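Phosphoglucosamine/phosphogalactosamine mutase (PDB 2F7L) interconverts the 6-phosphates and 1-phosphates of glucosamine and galactosamine, a magnesium-dependent step toward UDP-N-acetylglucosamine and UDP-N-acetylgalactosamine. Local coordinates at residues V109-E121 and G308-N320. Numbering follows the deposited sequence.
Sequences VDKDGIEIRREKE and GSVDIAHKVADEN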
loop_
_atom_site.group_PDB
_atom_site.type_symbol
_atom_site.label_atom_id
_atom_site.label_comp_id
_atom_site.label_asym_id
_atom_site.label_seq_id
_atom_site.Cartn_x
_atom_site.Cartn_y
_atom_site.Cartn_z
ATOM N N VAL A 109 -8.519 5.051 -10.299
ATOM C CA VAL A 109 -7.247 4.929 -10.977
ATOM C C VAL A 109 -7.272 5.519 -12.373
ATOM O O VAL A 109 -8.146 5.220 -13.177
ATOM C CB VAL A 109 -6.780 3.457 -11.032
ATOM C CG1 VAL A 109 -7.905 2.549 -10.642
ATOM C CG2 VAL A 109 -6.256 3.116 -12.410
ATOM N N ASP A 110 -6.290 6.371 -12.639
ATOM C CA ASP A 110 -6.156 7.036 -13.927
ATOM C C ASP A 110 -5.576 6.159 -15.038
ATOM O O ASP A 110 -5.229 4.997 -14.830
ATOM C CB ASP A 110 -5.302 8.297 -13.783
ATOM C CG ASP A 110 -5.336 9.160 -15.021
ATOM O OD1 ASP A 110 -6.381 9.761 -15.307
ATOM O OD2 ASP A 110 -4.310 9.227 -15.726
ATOM N N LYS A 111 -5.489 6.757 -16.221
ATOM C CA LYS A 111 -5.003 6.133 -17.458
ATOM C C LYS A 111 -3.723 5.318 -17.334
ATOM O O LYS A 111 -3.564 4.315 -18.012
ATOM C CB LYS A 111 -4.817 7.235 -18.501
ATOM C CG LYS A 111 -4.423 6.791 -19.880
ATOM C CD LYS A 111 -4.583 7.932 -20.922
ATOM C CE LYS A 111 -3.443 8.973 -20.914
ATOM N NZ LYS A 111 -3.416 9.871 -19.734
ATOM N N ASP A 112 -2.823 5.754 -16.456
ATOM C CA ASP A 112 -1.530 5.103 -16.242
ATOM C C ASP A 112 -1.493 3.901 -15.281
ATOM O O ASP A 112 -0.460 3.258 -15.143
ATOM C CB ASP A 112 -0.490 6.167 -15.814
ATOM C CG ASP A 112 -0.923 6.987 -14.577
ATOM O OD1 ASP A 112 -0.215 7.976 -14.238
ATOM O OD2 ASP A 112 -1.954 6.645 -13.940
ATOM N N GLY A 113 -2.608 3.595 -14.623
ATOM C CA GLY A 113 -2.640 2.460 -13.719
ATOM C C GLY A 113 -2.427 2.850 -12.272
ATOM O O GLY A 113 -2.550 2.031 -11.366
ATOM N N ILE A 114 -2.105 4.113 -12.054
ATOM C CA ILE A 114 -1.888 4.618 -10.716
ATOM C C ILE A 114 -3.146 5.386 -10.303
ATOM O O ILE A 114 -3.934 5.781 -11.139
ATOM C CB ILE A 114 -0.683 5.572 -10.714
ATOM C CG1 ILE A 114 0.431 4.960 -11.559
ATOM C CG2 ILE A 114 -0.198 5.832 -9.288
ATOM C CD1 ILE A 114 1.653 5.833 -11.700
ATOM N N GLU A 115 -3.355 5.580 -9.013
ATOM C CA GLU A 115 -4.509 6.356 -8.573
ATOM C C GLU A 115 -4.323 7.783 -9.101
ATOM O O GLU A 115 -3.199 8.240 -9.328
ATOM C CB GLU A 115 -4.566 6.367 -7.056
ATOM C CG GLU A 115 -3.377 5.662 -6.455
ATOM C CD GLU A 115 -3.695 4.253 -5.993
ATOM O OE1 GLU A 115 -2.732 3.484 -5.747
ATOM O OE2 GLU A 115 -4.902 3.932 -5.855
ATOM N N ILE A 116 -5.428 8.489 -9.301
ATOM C CA ILE A 116 -5.363 9.848 -9.827
ATOM C C ILE A 116 -4.561 10.785 -8.937
ATOM O O ILE A 116 -4.566 10.645 -7.715
ATOM C CB ILE A 116 -6.795 10.440 -10.050
ATOM C CG1 ILE A 116 -7.620 10.314 -8.763
ATOM C CG2 ILE A 116 -7.488 9.712 -11.212
ATOM C CD1 ILE A 116 -8.962 11.016 -8.784
ATOM N N ARG A 117 -3.858 11.718 -9.573
ATOM C CA ARG A 117 -3.066 12.714 -8.871
ATOM C C ARG A 117 -4.023 13.595 -8.077
ATOM O O ARG A 117 -5.222 13.616 -8.355
ATOM C CB ARG A 117 -2.293 13.564 -9.869
ATOM C CG ARG A 117 -1.075 12.879 -10.459
ATOM C CD ARG A 117 -0.606 13.573 -11.728
ATOM N NE ARG A 117 0.628 12.982 -12.233
ATOM C CZ ARG A 117 1.795 13.037 -11.588
ATOM N NH1 ARG A 117 1.871 13.657 -10.417
ATOM N NH2 ARG A 117 2.889 12.490 -12.116
ATOM N N ARG A 118 -3.500 14.334 -7.101
ATOM C CA ARG A 118 -4.351 15.182 -6.258
ATOM C C ARG A 118 -5.070 16.313 -6.992
ATOM O O ARG A 118 -6.237 16.601 -6.724
ATOM C CB ARG A 118 -3.543 15.722 -5.083
ATOM C CG ARG A 118 -2.825 14.614 -4.304
ATOM C CD ARG A 118 -3.698 13.340 -4.121
ATOM N NE ARG A 118 -3.065 12.334 -3.249
ATOM C CZ ARG A 118 -1.966 11.640 -3.559
ATOM N NH1 ARG A 118 -1.367 11.830 -4.733
ATOM N NH2 ARG A 118 -1.448 10.771 -2.686
ATOM N N GLU A 119 -4.384 16.942 -7.931
ATOM C CA GLU A 119 -5.006 18.003 -8.703
ATOM C C GLU A 119 -6.280 17.452 -9.371
ATOM O O GLU A 119 -7.247 18.172 -9.615
ATOM C CB GLU A 119 -4.009 18.503 -9.738
ATOM C CG GLU A 119 -2.576 18.731 -9.179
ATOM C CD GLU A 119 -1.748 17.432 -9.008
ATOM O OE1 GLU A 119 -2.039 16.457 -9.742
ATOM O OE2 GLU A 119 -0.796 17.396 -8.168
ATOM N N LYS A 120 -6.283 16.157 -9.645
ATOM C CA LYS A 120 -7.434 15.519 -10.263
ATOM C C LYS A 120 -8.525 15.229 -9.233
ATOM O O LYS A 120 -9.713 15.252 -9.569
ATOM C CB LYS A 120 -7.009 14.232 -10.988
ATOM C CG LYS A 120 -6.019 14.505 -12.104
ATOM C CD LYS A 120 -5.895 13.363 -13.073
ATOM C CE LYS A 120 -5.070 13.768 -14.303
ATOM N NZ LYS A 120 -5.104 12.740 -15.407
ATOM N N GLU A 121 -8.142 14.952 -7.986
ATOM C CA GLU A 121 -9.155 14.697 -6.968
ATOM C C GLU A 121 -9.981 15.964 -6.829
ATOM O O GLU A 121 -11.196 15.919 -6.607
ATOM C CB GLU A 121 -8.522 14.354 -5.621
ATOM C CG GLU A 121 -7.679 13.101 -5.621
ATOM C CD GLU A 121 -7.151 12.747 -4.238
ATOM O OE1 GLU A 121 -6.925 13.679 -3.429
ATOM O OE2 GLU A 121 -6.945 11.536 -3.964
ATOM N N GLY A 308 2.636 8.398 2.085
ATOM C CA GLY A 308 1.569 8.226 1.101
ATOM C C GLY A 308 1.988 7.380 -0.096
ATOM O O GLY A 308 2.951 7.720 -0.801
ATOM N N SER A 309 1.260 6.285 -0.325
ATOM C CA SER A 309 1.541 5.356 -1.422
ATOM C C SER A 309 1.297 5.877 -2.837
ATOM O O SER A 309 2.112 5.644 -3.733
ATOM C CB SER A 309 0.743 4.067 -1.222
ATOM O OG SER A 309 1.227 3.364 -0.095
ATOM N N VAL A 310 0.167 6.546 -3.046
ATOM C CA VAL A 310 -0.147 7.088 -4.362
ATOM C C VAL A 310 1.004 8.013 -4.781
ATOM O O VAL A 310 1.576 7.865 -5.866
ATOM C CB VAL A 310 -1.470 7.911 -4.347
ATOM C CG1 VAL A 310 -1.819 8.355 -5.756
ATOM C CG2 VAL A 310 -2.602 7.097 -3.728
ATOM N N ASP A 311 1.339 8.962 -3.906
ATOM C CA ASP A 311 2.413 9.910 -4.165
ATOM C C ASP A 311 3.698 9.183 -4.526
ATOM O O ASP A 311 4.364 9.527 -5.498
ATOM C CB ASP A 311 2.639 10.777 -2.931
ATOM C CG ASP A 311 1.647 11.933 -2.829
ATOM O OD1 ASP A 311 1.281 12.299 -1.676
ATOM O OD2 ASP A 311 1.257 12.477 -3.897
ATOM N N ILE A 312 4.054 8.185 -3.733
ATOM C CA ILE A 312 5.257 7.411 -3.979
ATOM C C ILE A 312 5.213 6.813 -5.380
ATOM O O ILE A 312 6.163 6.945 -6.150
ATOM C CB ILE A 312 5.399 6.265 -2.942
ATOM C CG1 ILE A 312 5.710 6.856 -1.568
ATOM C CG2 ILE A 312 6.452 5.237 -3.397
ATOM C CD1 ILE A 312 5.789 5.816 -0.468
ATOM N N ALA A 313 4.108 6.150 -5.709
ATOM C CA ALA A 313 3.974 5.527 -7.019
ATOM C C ALA A 313 4.361 6.546 -8.074
ATOM O O ALA A 313 5.138 6.243 -8.971
ATOM C CB ALA A 313 2.543 5.024 -7.235
ATOM N N HIS A 314 3.842 7.761 -7.953
ATOM C CA HIS A 314 4.177 8.815 -8.908
ATOM C C HIS A 314 5.665 9.233 -8.839
ATOM O O HIS A 314 6.331 9.331 -9.861
ATOM C CB HIS A 314 3.260 10.023 -8.696
ATOM C CG HIS A 314 1.877 9.834 -9.245
ATOM N ND1 HIS A 314 1.630 9.593 -10.581
ATOM C CD2 HIS A 314 0.663 9.875 -8.643
ATOM C CE1 HIS A 314 0.327 9.497 -10.777
ATOM N NE2 HIS A 314 -0.283 9.665 -9.618
ATOM N N LYS A 315 6.191 9.463 -7.640
ATOM C CA LYS A 315 7.592 9.833 -7.511
ATOM C C LYS A 315 8.492 8.747 -8.100
ATOM O O LYS A 315 9.459 9.042 -8.783
ATOM C CB LYS A 315 7.958 10.074 -6.041
ATOM C CG LYS A 315 9.332 10.705 -5.837
ATOM C CD LYS A 315 9.626 10.991 -4.379
ATOM C CE LYS A 315 11.096 11.326 -4.153
ATOM N NZ LYS A 315 11.536 12.533 -4.908
ATOM N N VAL A 316 8.196 7.484 -7.841
ATOM C CA VAL A 316 9.033 6.447 -8.423
ATOM C C VAL A 316 8.997 6.617 -9.947
ATOM O O VAL A 316 10.050 6.704 -10.591
ATOM C CB VAL A 316 8.571 5.023 -8.049
ATOM C CG1 VAL A 316 9.492 3.996 -8.694
ATOM C CG2 VAL A 316 8.602 4.851 -6.560
ATOM N N ALA A 317 7.797 6.674 -10.522
ATOM C CA ALA A 317 7.687 6.866 -11.967
ATOM C C ALA A 317 8.434 8.155 -12.369
ATOM O O ALA A 317 9.428 8.095 -13.091
ATOM C CB ALA A 317 6.212 6.944 -12.393
ATOM N N ASP A 318 7.960 9.300 -11.878
ATOM C CA ASP A 318 8.553 10.609 -12.154
ATOM C C ASP A 318 10.086 10.715 -12.071
ATOM O O ASP A 318 10.681 11.607 -12.688
ATOM C CB ASP A 318 7.948 11.651 -11.223
ATOM C CG ASP A 318 6.606 12.156 -11.711
ATOM O OD1 ASP A 318 5.813 11.344 -12.237
ATOM O OD2 ASP A 318 6.335 13.370 -11.562
ATOM N N GLU A 319 10.733 9.837 -11.309
ATOM C CA GLU A 319 12.179 9.916 -11.212
ATOM C C GLU A 319 12.835 8.615 -11.654
ATOM O O GLU A 319 13.971 8.284 -11.276
ATOM C CB GLU A 319 12.614 10.349 -9.787
ATOM C CG GLU A 319 12.711 9.287 -8.697
ATOM C CD GLU A 319 13.260 9.870 -7.376
ATOM O OE1 GLU A 319 12.601 10.749 -6.769
ATOM O OE2 GLU A 319 14.359 9.456 -6.943
ATOM N N ASN A 320 12.096 7.881 -12.474
ATOM C CA ASN A 320 12.584 6.633 -13.030
ATOM C C ASN A 320 13.433 5.887 -12.020
ATOM O O ASN A 320 14.544 5.470 -12.318
ATOM C CB ASN A 320 13.408 6.954 -14.266
ATOM C CG ASN A 320 13.804 5.726 -15.030
ATOM O OD1 ASN A 320 12.951 5.021 -15.584
ATOM N ND2 ASN A 320 15.114 5.451 -15.074
#
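The imidazole of H314 is sandwiched between I114 and R117, as contacts on its two faces show. On one face, I114 CG2 sits over the H314 ring, 4.0 Å from its centroid, a CH-pi contact; the same methyl also packs on A313 CB at 3.5 Å. On the opposite face, R117 CG makes a second CH-pi contact, 3.8 Å from the centroid of the H314 ring. The edge of the ring is engaged separately: H314 NE2 donates to E115 O at 3.3 Å with an N-H...O angle of 145°, and D112 OD1 lies near CE1.

From CB, R117 turns its CG beside the backbone N (chi1 -76°), which brings CG to the NE2 side of the ring; the chain then runs extended, NE passes over CE1, and CZ comes to 3.6 Å from H314 ND1. There the guanidinium stacks on the imidazole, the planes 24° apart. NH1 lies nearest CG of the ring, whereas NH2 continues to D318 OD1 at 3.1 Å, a salt bridge whose hydrogen bond is weak.

About one turn before H314, D311 OD2 takes a salt bridge from R118 NH1 at 2.8 Å, and R118 NH2 approaches V310 CB. Were H314 replaced by an alanine, E115 O would probably lose this donor and the R117 guanidinium the surface it stacks on, leaving that group held mainly by its weak bond to D318 and likelier to turn.

Topologically, the segment from the end of strand 103-109 to the start of helix 118-130 in domain I meets helix 309-318 of domain III. This is an interdomain interface of the phosphohexose mutase fold, with the E115 side chain about 6 Å from that of D245, a magnesium ligand by similarity.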